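Local coordinates for pesticidal crystal protein CRY4AA (Bacillus thuringiensis, PDB 2C9K), which kills mosquito larvae as a three-domain, pore-forming delta-endotoxin, binding to midgut epithelial cells and promoting their colloid-osmotic lysis, at residues L216-R229 against F269-E283. Numbering follows the deposited sequence.
Sequences LDGNINWNTYNTYR and FEESPYKYYDFQYQE
Trp222, Tyr225 and Phe279 form an aromatic cluster where the last helix of the N-terminal, helical domain of this three-domain delta-endotoxin (222-240) meets helix 279-286 of the beta-prism middle domain, implicated in receptor binding in this family. The two short helical segments cross at -55° with axes 10.6 Å apart, a spacing that leaves room for large side chains. Phe279 presents its edge to the face of Tyr225, a T-shaped (edge-to-face) pair: CZ lies over the ring centre, CE1 is 3.5 Å from Tyr225 CG, and the planes stand 75° apart. Trp222 has Asn226 CB over one face and Gln282 CB over the opposite one, both toward the rim. Its orientation is fixed at the edge, where NE1 donates to Glu283 OE1 in the indole plane (2.7 Å, nearly straight). The second oxygen, OE2, uses its syn lone pair in a salt bridge with Arg229 NH1 (2.9 Å), while Arg229 NH2 donates to Asn226 OD1; one carboxylate therefore ties down both an indole and a guanidinium group, which would be expected to favour its ionised form. On the flank, Asn223 CB sits over the centre of the Phe269 ring, 3.4 Å from the centroid.

The 216-219 turn makes a looser border, with Asp217 and Tyr276 exposed to solvent. Tyr276 reaches it by the ring edge, CE2 lying 3.5 Å from Leu216 O. At the end of this turn, Asn219 turns its amide toward the 275-277 backbone, CG anti to the backbone N, and ND2 donates to two carbonyls: Lys275 O at 2.7 Å, bent, and Tyr277 O at 2.8 Å, straighter at 163°.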
ATOM      1  N   LEU A 216      20.520 -17.838 -12.297  1.00 33.93           N
ATOM      2  CA  LEU A 216      19.420 -18.669 -12.772  1.00 32.25           C
ATOM      3  C   LEU A 216      19.678 -19.198 -14.182  1.00 31.82           C
ATOM      4  O   LEU A 216      18.777 -19.717 -14.841  1.00 32.23           O
ATOM      5  CB  LEU A 216      18.126 -17.859 -12.748  1.00 31.07           C
ATOM      6  CG  LEU A 216      17.747 -17.263 -11.394  1.00 28.82           C
ATOM      7  CD1 LEU A 216      16.419 -16.556 -11.521  1.00 28.78           C
ATOM      8  CD2 LEU A 216      17.666 -18.364 -10.343  1.00 29.76           C
ATOM      9  N   ASP A 217      20.922 -19.069 -14.625  1.00 31.43           N
ATOM     10  CA  ASP A 217      21.339 -19.504 -15.949  1.00 30.53           C
ATOM     11  C   ASP A 217      20.637 -18.744 -17.058  1.00 29.55           C
ATOM     12  O   ASP A 217      20.406 -19.275 -18.142  1.00 30.52           O
ATOM     13  CB  ASP A 217      21.134 -21.010 -16.111  1.00 30.86           C
ATOM     14  CG  ASP A 217      22.237 -21.809 -15.444  1.00 33.68           C
ATOM     15  OD1 ASP A 217      23.425 -21.604 -15.795  1.00 32.73           O
ATOM     16  OD2 ASP A 217      21.927 -22.635 -14.564  1.00 35.23           O
ATOM     17  N   GLY A 218      20.303 -17.490 -16.767  1.00 29.14           N
ATOM     18  CA  GLY A 218      19.660 -16.640 -17.747  1.00 28.83           C
ATOM     19  C   GLY A 218      18.201 -16.298 -17.517  1.00 29.08           C
ATOM     20  O   GLY A 218      17.700 -15.315 -18.063  1.00 31.02           O
ATOM     21  N   ASN A 219      17.504 -17.083 -16.710  1.00 27.46           N
ATOM     22  CA  ASN A 219      16.093 -16.807 -16.503  1.00 27.22           C
ATOM     23  C   ASN A 219      15.880 -15.455 -15.841  1.00 27.34           C
ATOM     24  O   ASN A 219      16.781 -14.930 -15.190  1.00 26.75           O
ATOM     25  CB  ASN A 219      15.446 -17.914 -15.660  1.00 25.68           C
ATOM     26  CG  ASN A 219      13.928 -17.908 -15.761  1.00 24.39           C
ATOM     27  OD1 ASN A 219      13.358 -17.178 -16.565  1.00 23.87           O
ATOM     28  ND2 ASN A 219      13.270 -18.729 -14.951  1.00 24.00           N
ATOM     29  N   ILE A 220      14.703 -14.873 -16.052  1.00 26.58           N
ATOM     30  CA  ILE A 220      14.373 -13.613 -15.409  1.00 26.91           C
ATOM     31  C   ILE A 220      14.185 -14.063 -13.973  1.00 27.00           C
ATOM     32  O   ILE A 220      13.662 -15.155 -13.746  1.00 27.94           O
ATOM     33  CB  ILE A 220      13.029 -13.048 -15.909  1.00 27.94           C
ATOM     34  CG1 ILE A 220      13.089 -12.823 -17.419  1.00 28.42           C
ATOM     35  CG2 ILE A 220      12.704 -11.747 -15.174  1.00 26.50           C
ATOM     36  CD1 ILE A 220      14.159 -11.839 -17.852  1.00 29.23           C
ATOM     37  N   ASN A 221      14.610 -13.255 -13.005  1.00 26.20           N
ATOM     38  CA  ASN A 221      14.456 -13.644 -11.605  1.00 25.30           C
ATOM     39  C   ASN A 221      13.206 -13.060 -10.946  1.00 26.17           C
ATOM     40  O   ASN A 221      13.191 -11.891 -10.542  1.00 27.32           O
ATOM     41  CB  ASN A 221      15.677 -13.236 -10.793  1.00 23.25           C
ATOM     42  CG  ASN A 221      15.678 -13.859  -9.417  1.00 23.75           C
ATOM     43  OD1 ASN A 221      14.659 -13.863  -8.730  1.00 23.04           O
ATOM     44  ND2 ASN A 221      16.823 -14.390  -9.004  1.00 22.58           N
ATOM     45  N   TRP A 222      12.169 -13.887 -10.826  1.00 25.65           N
ATOM     46  CA  TRP A 222      10.901 -13.481 -10.222  1.00 25.58           C
ATOM     47  C   TRP A 222      10.986 -13.027  -8.755  1.00 26.06           C
ATOM     48  O   TRP A 222      10.297 -12.087  -8.357  1.00 25.84           O
ATOM     49  CB  TRP A 222       9.883 -14.622 -10.327  1.00 23.52           C
ATOM     50  CG  TRP A 222       8.588 -14.309  -9.662  1.00 19.17           C
ATOM     51  CD1 TRP A 222       7.526 -13.641 -10.198  1.00 18.47           C
ATOM     52  CD2 TRP A 222       8.244 -14.586  -8.309  1.00 18.10           C
ATOM     53  NE1 TRP A 222       6.541 -13.482  -9.260  1.00 14.57           N
ATOM     54  CE2 TRP A 222       6.956 -14.055  -8.088  1.00 15.80           C
ATOM     55  CE3 TRP A 222       8.901 -15.230  -7.255  1.00 18.02           C
ATOM     56  CZ2 TRP A 222       6.313 -14.147  -6.858  1.00 14.90           C
ATOM     57  CZ3 TRP A 222       8.259 -15.320  -6.034  1.00 16.93           C
ATOM     58  CH2 TRP A 222       6.978 -14.782  -5.848  1.00 16.25           C
ATOM     59  N   ASN A 223      11.815 -13.688  -7.951  1.00 26.16           N
ATOM     60  CA  ASN A 223      11.935 -13.317  -6.539  1.00 24.38           C
ATOM     61  C   ASN A 223      12.522 -11.919  -6.405  1.00 22.12           C
ATOM     62  O   ASN A 223      12.175 -11.160  -5.499  1.00 20.78           O
ATOM     63  CB  ASN A 223      12.818 -14.313  -5.778  1.00 25.03           C
ATOM     64  CG  ASN A 223      12.671 -14.178  -4.269  1.00 28.68           C
ATOM     65  OD1 ASN A 223      13.436 -14.756  -3.505  1.00 32.10           O
ATOM     66  ND2 ASN A 223      11.673 -13.415  -3.835  1.00 31.40           N
ATOM     67  N   THR A 224      13.424 -11.584  -7.316  1.00 20.44           N
ATOM     68  CA  THR A 224      14.053 -10.271  -7.301  1.00 18.71           C
ATOM     69  C   THR A 224      12.997  -9.238  -7.673  1.00 17.48           C
ATOM     70  O   THR A 224      12.923  -8.164  -7.101  1.00 15.81           O
ATOM     71  CB  THR A 224      15.223 -10.231  -8.305  1.00 17.67           C
ATOM     72  OG1 THR A 224      16.239 -11.150  -7.880  1.00 13.56           O
ATOM     73  CG2 THR A 224      15.793  -8.827  -8.409  1.00 16.08           C
ATOM     74  N   TYR A 225      12.171  -9.603  -8.640  1.00 18.52           N
ATOM     75  CA  TYR A 225      11.104  -8.754  -9.120  1.00 19.00           C
ATOM     76  C   TYR A 225      10.152  -8.513  -7.958  1.00 19.27           C
ATOM     77  O   TYR A 225       9.747  -7.387  -7.681  1.00 19.00           O
ATOM     78  CB  TYR A 225      10.376  -9.473 -10.266  1.00 20.79           C
ATOM     79  CG  TYR A 225       9.251  -8.684 -10.888  1.00 22.11           C
ATOM     80  CD1 TYR A 225       9.459  -7.903 -12.023  1.00 23.42           C
ATOM     81  CD2 TYR A 225       7.984  -8.692 -10.322  1.00 22.83           C
ATOM     82  CE1 TYR A 225       8.431  -7.150 -12.575  1.00 23.82           C
ATOM     83  CE2 TYR A 225       6.956  -7.944 -10.862  1.00 25.44           C
ATOM     84  CZ  TYR A 225       7.183  -7.178 -11.987  1.00 24.54           C
ATOM     85  OH  TYR A 225       6.143  -6.460 -12.519  1.00 26.46           O
ATOM     86  N   ASN A 226       9.806  -9.585  -7.263  1.00 19.76           N
ATOM     87  CA  ASN A 226       8.881  -9.486  -6.149  1.00 20.61           C
ATOM     88  C   ASN A 226       9.436  -8.688  -4.962  1.00 21.55           C
ATOM     89  O   ASN A 226       8.707  -7.920  -4.334  1.00 22.56           O
ATOM     90  CB  ASN A 226       8.473 -10.890  -5.702  1.00 19.48           C
ATOM     91  CG  ASN A 226       7.425 -10.868  -4.621  1.00 21.23           C
ATOM     92  OD1 ASN A 226       6.274 -10.496  -4.861  1.00 21.70           O
ATOM     93  ND2 ASN A 226       7.816 -11.262  -3.411  1.00 20.66           N
ATOM     94  N   THR A 227      10.718  -8.863  -4.653  1.00 20.89           N
ATOM     95  CA  THR A 227      11.312  -8.147  -3.533  1.00 20.03           C
ATOM     96  C   THR A 227      11.291  -6.645  -3.798  1.00 20.20           C
ATOM     97  O   THR A 227      10.888  -5.849  -2.948  1.00 19.68           O
ATOM     98  CB  THR A 227      12.769  -8.602  -3.286  1.00 19.20           C
ATOM     99  OG1 THR A 227      12.785 -10.002  -3.000  1.00 20.59           O
ATOM    100  CG2 THR A 227      13.372  -7.858  -2.111  1.00 17.55           C
ATOM    101  N   TYR A 228      11.728  -6.265  -4.988  1.00 20.38           N
ATOM    102  CA  TYR A 228      11.764  -4.864  -5.367  1.00 20.84           C
ATOM    103  C   TYR A 228      10.378  -4.217  -5.245  1.00 22.22           C
ATOM    104  O   TYR A 228      10.258  -3.043  -4.883  1.00 21.42           O
ATOM    105  CB  TYR A 228      12.269  -4.736  -6.795  1.00 16.80           C
ATOM    106  CG  TYR A 228      12.224  -3.331  -7.310  1.00 18.65           C
ATOM    107  CD1 TYR A 228      13.127  -2.368  -6.863  1.00 17.20           C
ATOM    108  CD2 TYR A 228      11.270  -2.955  -8.247  1.00 19.67           C
ATOM    109  CE1 TYR A 228      13.080  -1.071  -7.343  1.00 17.12           C
ATOM    110  CE2 TYR A 228      11.215  -1.660  -8.733  1.00 19.30           C
ATOM    111  CZ  TYR A 228      12.120  -0.724  -8.283  1.00 18.60           C
ATOM    112  OH  TYR A 228      12.057   0.551  -8.804  1.00 21.21           O
ATOM    113  N   ARG A 229       9.343  -5.002  -5.542  1.00 22.82           N
ATOM    114  CA  ARG A 229       7.955  -4.551  -5.487  1.00 22.97           C
ATOM    115  C   ARG A 229       7.490  -4.354  -4.050  1.00 24.38           C
ATOM    116  O   ARG A 229       6.840  -3.361  -3.714  1.00 25.27           O
ATOM    117  CB  ARG A 229       7.047  -5.569  -6.194  1.00 21.30           C
ATOM    118  CG  ARG A 229       5.552  -5.278  -6.080  1.00 19.95           C
ATOM    119  CD  ARG A 229       4.738  -6.184  -6.990  1.00 18.30           C
ATOM    120  NE  ARG A 229       4.911  -7.597  -6.671  1.00 14.17           N
ATOM    121  CZ  ARG A 229       4.548  -8.585  -7.481  1.00 12.52           C
ATOM    122  NH1 ARG A 229       3.992  -8.317  -8.654  1.00  7.48           N
ATOM    123  NH2 ARG A 229       4.756  -9.842  -7.124  1.00 11.87           N
ATOM    124  N   PHE A 269      12.319 -20.315  -2.308  1.00 24.17           N
ATOM    125  CA  PHE A 269      12.552 -19.927  -3.683  1.00 25.29           C
ATOM    126  C   PHE A 269      13.841 -20.520  -4.241  1.00 27.13           C
ATOM    127  O   PHE A 269      13.850 -21.170  -5.289  1.00 28.54           O
ATOM    128  CB  PHE A 269      12.639 -18.411  -3.799  1.00 23.09           C
ATOM    129  CG  PHE A 269      13.039 -17.950  -5.163  1.00 21.94           C
ATOM    130  CD1 PHE A 269      12.128 -17.986  -6.215  1.00 20.92           C
ATOM    131  CD2 PHE A 269      14.346 -17.553  -5.420  1.00 19.46           C
ATOM    132  CE1 PHE A 269      12.520 -17.638  -7.510  1.00 21.57           C
ATOM    133  CE2 PHE A 269      14.743 -17.203  -6.710  1.00 20.00           C
ATOM    134  CZ  PHE A 269      13.829 -17.246  -7.756  1.00 20.28           C
ATOM    135  N   GLU A 270      14.935 -20.282  -3.532  1.00 29.05           N
ATOM    136  CA  GLU A 270      16.243 -20.738  -3.963  1.00 29.03           C
ATOM    137  C   GLU A 270      16.455 -22.245  -3.990  1.00 27.25           C
ATOM    138  O   GLU A 270      17.166 -22.741  -4.851  1.00 27.44           O
ATOM    139  CB  GLU A 270      17.324 -20.058  -3.113  1.00 29.74           C
ATOM    140  CG  GLU A 270      17.221 -18.529  -3.113  1.00 36.41           C
ATOM    141  CD  GLU A 270      16.330 -17.962  -1.985  1.00 43.15           C
ATOM    142  OE1 GLU A 270      15.250 -18.544  -1.692  1.00 43.76           O
ATOM    143  OE2 GLU A 270      16.714 -16.913  -1.399  1.00 43.77           O
ATOM    144  N   GLU A 271      15.841 -22.984  -3.076  0.50 26.63           N
ATOM    145  CA  GLU A 271      16.045 -24.426  -3.064  0.50 25.85           C
ATOM    146  C   GLU A 271      14.995 -25.235  -3.801  0.50 24.38           C
ATOM    147  O   GLU A 271      14.915 -26.452  -3.650  0.50 22.64           O
ATOM    148  CB  GLU A 271      16.196 -24.921  -1.628  0.50 28.72           C
ATOM    149  CG  GLU A 271      17.518 -24.491  -1.016  1.00 33.86           C
ATOM    150  CD  GLU A 271      17.897 -25.300   0.210  1.00 38.50           C
ATOM    151  OE1 GLU A 271      19.050 -25.150   0.677  1.00 39.44           O
ATOM    152  OE2 GLU A 271      17.047 -26.083   0.706  1.00 40.27           O
ATOM    153  N   SER A 272      14.205 -24.546  -4.618  1.00 24.21           N
ATOM    154  CA  SER A 272      13.167 -25.177  -5.426  1.00 23.92           C
ATOM    155  C   SER A 272      13.485 -24.876  -6.882  1.00 24.16           C
ATOM    156  O   SER A 272      14.126 -23.875  -7.180  1.00 23.87           O
ATOM    157  CB  SER A 272      11.797 -24.619  -5.061  1.00 24.38           C
ATOM    158  OG  SER A 272      11.529 -24.831  -3.684  1.00 24.64           O
ATOM    159  N   PRO A 273      13.044 -25.741  -7.809  1.00 25.57           N
ATOM    160  CA  PRO A 273      13.301 -25.552  -9.245  1.00 26.02           C
ATOM    161  C   PRO A 273      12.449 -24.506  -9.950  1.00 27.08           C
ATOM    162  O   PRO A 273      12.852 -23.966 -10.980  1.00 28.96           O
ATOM    163  CB  PRO A 273      13.062 -26.944  -9.815  1.00 24.19           C
ATOM    164  CG  PRO A 273      11.920 -27.416  -8.977  1.00 26.02           C
ATOM    165  CD  PRO A 273      12.352 -27.020  -7.571  1.00 25.14           C
ATOM    166  N   TYR A 274      11.277 -24.224  -9.399  1.00 26.80           N
ATOM    167  CA  TYR A 274      10.364 -23.265 -10.005  1.00 28.34           C
ATOM    168  C   TYR A 274      11.008 -21.955 -10.457  1.00 27.54           C
ATOM    169  O   TYR A 274      10.434 -21.222 -11.265  1.00 26.57           O
ATOM    170  CB  TYR A 274       9.210 -22.985  -9.041  1.00 29.80           C
ATOM    171  CG  TYR A 274       8.619 -24.261  -8.516  1.00 30.65           C
ATOM    172  CD1 TYR A 274       8.908 -24.700  -7.228  1.00 31.37           C
ATOM    173  CD2 TYR A 274       7.851 -25.085  -9.340  1.00 31.02           C
ATOM    174  CE1 TYR A 274       8.453 -25.937  -6.772  1.00 32.08           C
ATOM    175  CE2 TYR A 274       7.390 -26.319  -8.896  1.00 31.52           C
ATOM    176  CZ  TYR A 274       7.699 -26.738  -7.609  1.00 32.03           C
ATOM    177  OH  TYR A 274       7.261 -27.957  -7.153  1.00 32.70           O
ATOM    178  N   LYS A 275      12.194 -21.661  -9.946  1.00 25.90           N
ATOM    179  CA  LYS A 275      12.870 -20.434 -10.333  1.00 25.33           C
ATOM    180  C   LYS A 275      13.326 -20.502 -11.786  1.00 26.06           C
ATOM    181  O   LYS A 275      13.686 -19.484 -12.371  1.00 27.59           O
ATOM    182  CB  LYS A 275      14.068 -20.176  -9.417  1.00 23.06           C
ATOM    183  CG  LYS A 275      15.005 -21.363  -9.279  1.00 22.78           C
ATOM    184  CD  LYS A 275      16.132 -21.070  -8.312  1.00 20.29           C
ATOM    185  CE  LYS A 275      17.179 -22.164  -8.355  1.00 21.88           C
ATOM    186  NZ  LYS A 275      18.248 -21.966  -7.330  1.00 20.90           N
ATOM    187  N   TYR A 276      13.294 -21.698 -12.371  1.00 26.49           N
ATOM    188  CA  TYR A 276      13.730 -21.894 -13.757  1.00 25.37           C
ATOM    189  C   TYR A 276      12.580 -21.854 -14.756  1.00 24.24           C
ATOM    190  O   TYR A 276      12.794 -21.898 -15.960  1.00 23.07           O
ATOM    191  CB  TYR A 276      14.484 -23.223 -13.896  1.00 25.06           C
ATOM    192  CG  TYR A 276      15.795 -23.285 -13.136  1.00 23.11           C
ATOM    193  CD1 TYR A 276      16.031 -24.291 -12.202  1.00 23.84           C
ATOM    194  CD2 TYR A 276      16.798 -22.339 -13.347  1.00 23.23           C
ATOM    195  CE1 TYR A 276      17.224 -24.356 -11.498  1.00 23.09           C
ATOM    196  CE2 TYR A 276      18.001 -22.394 -12.645  1.00 22.82           C
ATOM    197  CZ  TYR A 276      18.198 -23.406 -11.720  1.00 23.50           C
ATOM    198  OH  TYR A 276      19.362 -23.462 -10.999  1.00 25.27           O
ATOM    199  N   TYR A 277      11.359 -21.780 -14.239  1.00 24.96           N
ATOM    200  CA  TYR A 277      10.170 -21.710 -15.077  1.00 24.19           C
ATOM    201  C   TYR A 277       9.938 -20.274 -15.505  1.00 25.06           C
ATOM    202  O   TYR A 277      10.587 -19.351 -15.006  1.00 24.63           O
ATOM    203  CB  TYR A 277       8.946 -22.200 -14.313  1.00 23.33           C
ATOM    204  CG  TYR A 277       8.852 -23.695 -14.207  1.00 23.75           C
ATOM    205  CD1 TYR A 277       9.854 -24.435 -13.583  1.00 24.88           C
ATOM    206  CD2 TYR A 277       7.765 -24.379 -14.746  1.00 24.39           C
ATOM    207  CE1 TYR A 277       9.776 -25.821 -13.501  1.00 25.02           C
ATOM    208  CE2 TYR A 277       7.676 -25.759 -14.669  1.00 25.02           C
ATOM    209  CZ  TYR A 277       8.683 -26.469 -14.046  1.00 25.15           C
ATOM    210  OH  TYR A 277       8.590 -27.828 -13.963  1.00 26.80           O
ATOM    211  N   ASP A 278       8.993 -20.097 -16.419  1.00 26.60           N
ATOM    212  CA  ASP A 278       8.648 -18.786 -16.948  1.00 27.32           C
ATOM    213  C   ASP A 278       8.260 -17.804 -15.849  1.00 26.19           C
ATOM    214  O   ASP A 278       7.662 -18.179 -14.841  1.00 25.74           O
ATOM    215  CB  ASP A 278       7.494 -18.920 -17.940  1.00 32.84           C
ATOM    216  CG  ASP A 278       7.271 -17.657 -18.741  1.00 38.42           C
ATOM    217  OD1 ASP A 278       8.156 -17.319 -19.564  1.00 41.22           O
ATOM    218  OD2 ASP A 278       6.221 -16.998 -18.544  1.00 40.67           O
ATOM    219  N   PHE A 279       8.599 -16.539 -16.058  1.00 25.12           N
ATOM    220  CA  PHE A 279       8.295 -15.495 -15.096  1.00 24.51           C
ATOM    221  C   PHE A 279       6.800 -15.432 -14.808  1.00 25.91           C
ATOM    222  O   PHE A 279       6.361 -15.664 -13.683  1.00 26.80           O
ATOM    223  CB  PHE A 279       8.752 -14.137 -15.637  1.00 24.69           C
ATOM    224  CG  PHE A 279       8.346 -12.977 -14.778  1.00 23.71           C
ATOM    225  CD1 PHE A 279       9.182 -12.522 -13.763  1.00 24.37           C
ATOM    226  CD2 PHE A 279       7.103 -12.376 -14.947  1.00 23.35           C
ATOM    227  CE1 PHE A 279       8.788 -11.488 -12.922  1.00 26.50           C
ATOM    228  CE2 PHE A 279       6.695 -11.344 -14.113  1.00 26.22           C
ATOM    229  CZ  PHE A 279       7.538 -10.896 -13.094  1.00 26.81           C
ATOM    230  N   GLN A 280       6.022 -15.112 -15.836  1.00 26.05           N
ATOM    231  CA  GLN A 280       4.582 -14.980 -15.691  1.00 26.33           C
ATOM    232  C   GLN A 280       3.932 -16.195 -15.060  1.00 26.67           C
ATOM    233  O   GLN A 280       2.886 -16.081 -14.427  1.00 28.12           O
ATOM    234  CB  GLN A 280       3.933 -14.704 -17.044  1.00 26.74           C
ATOM    235  CG  GLN A 280       2.473 -14.308 -16.942  1.00 29.47           C
ATOM    236  CD  GLN A 280       2.275 -13.067 -16.093  1.00 31.90           C
ATOM    237  OE1 GLN A 280       2.936 -12.048 -16.307  1.00 34.27           O
ATOM    238  NE2 GLN A 280       1.365 -13.142 -15.126  1.00 30.60           N
ATOM    239  N   TYR A 281       4.545 -17.358 -15.232  1.00 26.27           N
ATOM    240  CA  TYR A 281       3.997 -18.579 -14.665  1.00 25.60           C
ATOM    241  C   TYR A 281       4.076 -18.539 -13.145  1.00 25.63           C
ATOM    242  O   TYR A 281       3.114 -18.872 -12.454  1.00 24.75           O
ATOM    243  CB  TYR A 281       4.758 -19.782 -15.187  1.00 27.06           C
ATOM    244  CG  TYR A 281       4.306 -21.063 -14.559  1.00 28.19           C
ATOM    245  CD1 TYR A 281       3.067 -21.614 -14.872  1.00 29.62           C
ATOM    246  CD2 TYR A 281       5.106 -21.715 -13.628  1.00 28.67           C
ATOM    247  CE1 TYR A 281       2.634 -22.789 -14.268  1.00 31.82           C
ATOM    248  CE2 TYR A 281       4.691 -22.883 -13.022  1.00 32.11           C
ATOM    249  CZ  TYR A 281       3.456 -23.416 -13.344  1.00 32.45           C
ATOM    250  OH  TYR A 281       3.057 -24.582 -12.748  1.00 35.00           O
ATOM    251  N   GLN A 282       5.234 -18.139 -12.632  1.00 24.90           N
ATOM    252  CA  GLN A 282       5.440 -18.020 -11.193  1.00 24.78           C
ATOM    253  C   GLN A 282       4.512 -16.931 -10.650  1.00 25.25           C
ATOM    254  O   GLN A 282       3.866 -17.106  -9.615  1.00 25.67           O
ATOM    255  CB  GLN A 282       6.896 -17.653 -10.900  1.00 23.66           C
ATOM    256  CG  GLN A 282       7.856 -18.792 -11.130  1.00 23.66           C
ATOM    257  CD  GLN A 282       9.290 -18.340 -11.226  1.00 23.54           C
ATOM    258  OE1 GLN A 282       9.798 -18.085 -12.317  1.00 24.46           O
ATOM    259  NE2 GLN A 282       9.951 -18.226 -10.084  1.00 24.16           N
ATOM    260  N   GLU A 283       4.450 -15.807 -11.359  1.00 25.46           N
ATOM    261  CA  GLU A 283       3.593 -14.701 -10.956  1.00 26.83           C
ATOM    262  C   GLU A 283       2.144 -15.164 -10.828  1.00 26.86           C
ATOM    263  O   GLU A 283       1.483 -14.906  -9.824  1.00 27.25           O
ATOM    264  CB  GLU A 283       3.665 -13.571 -11.984  1.00 27.97           C
ATOM    265  CG  GLU A 283       2.816 -12.369 -11.631  1.00 27.74           C
ATOM    266  CD  GLU A 283       3.359 -11.600 -10.454  1.00 28.13           C
ATOM    267  OE1 GLU A 283       4.180 -12.161  -9.699  1.00 26.92           O
ATOM    268  OE2 GLU A 283       2.957 -10.433 -10.280  1.00 30.11           O
TER
HETATM  269  O   HOH W   1      21.197 -22.342 -12.124  1.00 18.97           O